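Local coordinates for HmuY protein (Prevotella intermedia, PDB 6R2H), which probably binds heme as a hemophore-like protein of the HmuY family, which would help the bacterium acquire heme, at residues I21-G26 / F185-I190. Numbering follows the deposited sequence.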
# COMPACT_ATOMS: atom_id res chain seq x y z
N ILE A 21 2.38 6.15 -6.89
CA ILE A 21 2.06 7.57 -6.79
C ILE A 21 3.31 8.41 -6.63
O ILE A 21 4.10 8.19 -5.72
CB ILE A 21 1.06 7.84 -5.66
CG1 ILE A 21 -0.16 6.92 -5.80
CG2 ILE A 21 0.66 9.31 -5.65
CD1 ILE A 21 -1.00 6.80 -4.57
N ASP A 22 3.46 9.39 -7.53
CA ASP A 22 4.45 10.44 -7.38
C ASP A 22 3.83 11.56 -6.55
O ASP A 22 2.95 12.27 -7.02
CB ASP A 22 4.88 10.99 -8.74
CG ASP A 22 5.93 12.08 -8.66
OD1 ASP A 22 6.18 12.60 -7.55
OD2 ASP A 22 6.52 12.38 -9.72
N LEU A 23 4.29 11.72 -5.30
CA LEU A 23 3.60 12.62 -4.39
C LEU A 23 3.82 14.08 -4.81
O LEU A 23 2.96 14.92 -4.59
CB LEU A 23 4.03 12.34 -2.95
CG LEU A 23 3.33 11.15 -2.28
CD1 LEU A 23 3.84 10.94 -0.87
CD2 LEU A 23 1.81 11.28 -2.28
N GLU A 24 4.97 14.33 -5.47
CA GLU A 24 5.36 15.67 -5.88
C GLU A 24 4.40 16.20 -6.95
O GLU A 24 4.01 17.36 -6.89
CB GLU A 24 6.82 15.65 -6.35
CG GLU A 24 7.40 17.03 -6.62
CD GLU A 24 8.88 16.98 -7.00
OE1 GLU A 24 9.35 15.92 -7.45
OE2 GLU A 24 9.56 18.01 -6.82
N THR A 25 4.01 15.35 -7.90
CA THR A 25 3.24 15.77 -9.06
C THR A 25 1.77 15.38 -8.92
O THR A 25 0.91 15.91 -9.63
CB THR A 25 3.81 15.15 -10.35
OG1 THR A 25 3.57 13.74 -10.36
CG2 THR A 25 5.28 15.45 -10.53
N GLY A 26 1.48 14.44 -8.00
CA GLY A 26 0.12 13.99 -7.78
C GLY A 26 -0.34 12.98 -8.83
O GLY A 26 -1.50 12.55 -8.79
N PHE A 185 -6.67 10.09 -0.13
CA PHE A 185 -6.04 10.78 0.99
C PHE A 185 -5.73 12.24 0.65
O PHE A 185 -5.70 12.63 -0.51
CB PHE A 185 -4.73 10.09 1.41
CG PHE A 185 -3.72 9.88 0.31
CD1 PHE A 185 -2.79 10.86 -0.00
CD2 PHE A 185 -3.67 8.68 -0.39
CE1 PHE A 185 -1.83 10.67 -0.99
CE2 PHE A 185 -2.72 8.48 -1.38
CZ PHE A 185 -1.80 9.47 -1.68
N ASP A 186 -5.50 13.03 1.71
CA ASP A 186 -4.95 14.37 1.59
C ASP A 186 -3.52 14.33 2.11
O ASP A 186 -3.21 13.47 2.94
CB ASP A 186 -5.74 15.39 2.40
CG ASP A 186 -7.21 15.45 2.02
OD1 ASP A 186 -7.50 15.31 0.82
OD2 ASP A 186 -8.04 15.61 2.93
N TYR A 187 -2.69 15.26 1.63
CA TYR A 187 -1.29 15.22 1.98
C TYR A 187 -0.58 16.55 1.76
O TYR A 187 -1.01 17.38 0.96
CB TYR A 187 -0.56 14.16 1.15
CG TYR A 187 -0.47 14.42 -0.33
CD1 TYR A 187 -1.53 14.12 -1.17
CD2 TYR A 187 0.70 14.91 -0.91
CE1 TYR A 187 -1.44 14.31 -2.54
CE2 TYR A 187 0.81 15.10 -2.28
CZ TYR A 187 -0.27 14.80 -3.10
OH TYR A 187 -0.19 14.98 -4.45
N LYS A 188 0.53 16.72 2.46
CA LYS A 188 1.42 17.83 2.22
C LYS A 188 2.75 17.23 1.80
O LYS A 188 3.22 16.28 2.42
CB LYS A 188 1.61 18.66 3.49
CG LYS A 188 0.35 19.35 4.02
CD LYS A 188 0.65 20.26 5.21
CE LYS A 188 -0.58 20.87 5.83
NZ LYS A 188 -0.26 21.63 7.06
N PHE A 189 3.34 17.80 0.75
CA PHE A 189 4.63 17.37 0.26
C PHE A 189 5.71 18.36 0.72
O PHE A 189 5.51 19.57 0.65
CB PHE A 189 4.60 17.17 -1.25
CG PHE A 189 5.85 16.52 -1.80
CD1 PHE A 189 6.09 15.18 -1.57
CD2 PHE A 189 6.78 17.26 -2.53
CE1 PHE A 189 7.24 14.59 -2.07
CE2 PHE A 189 7.93 16.67 -3.00
CZ PHE A 189 8.15 15.32 -2.80
N ILE A 190 6.83 17.82 1.21
CA ILE A 190 7.91 18.62 1.76
C ILE A 190 9.17 18.33 0.96
O ILE A 190 9.87 17.34 1.20
CB ILE A 190 8.10 18.31 3.26
CG1 ILE A 190 6.77 18.43 4.01
CG2 ILE A 190 9.20 19.19 3.86
CD1 ILE A 190 6.85 18.20 5.50
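The turn between strands 17-21 and 28-32 of the small antiparallel sheet packs on the last strand of the large sheet, 181-190, in this all-beta HmuY-family fold. Three aromatic side chains at alternate positions, F185, Y187 and F189, project from that strand toward the turn. L23 meets all three. Its CD2 methyl sits over one face of the Y187 ring in a CH-pi contact, 4.0 Å from the centroid and 13° off the ring normal. The same methyl reaches CE1 of F185 at 3.9 Å. Nearer the backbone, L23 CB packs against CD1 of F189 at 3.8 Å. I21 CD1 comes to the edge of the F185 ring, in its plane, 4.0 Å from CE2. E24 lies across the F189 ring, with its CA over the ring centre and its CB in a CH-pi contact on that face. Its CG stands anti to the backbone N (chi1 -172°), and the extended chain carries the carboxylate past the aromatic rim.

One polar bond crosses the contact. Y187 OH donates to L23 O at 3.2 Å, tilted 22° from the carbonyl plane. G26 CA lies 3.5 Å from this same OH, where the turn closes. The turn also holds itself: D22 OD1 accepts from E24 N at 3.0 Å in an Asx turn, and D22 O accepts from G26 N. D70 OD2 accepts a hydrogen bond from the backbone N of L23. F8 and F170 pack on the F185 ring from the large sheet.

The loop of the small sheet thus packs on the large sheet mainly through apolar contacts, while the tyrosine hydroxyl gives the main-chain carbonyl of the buried L23 a hydrogen-bond partner.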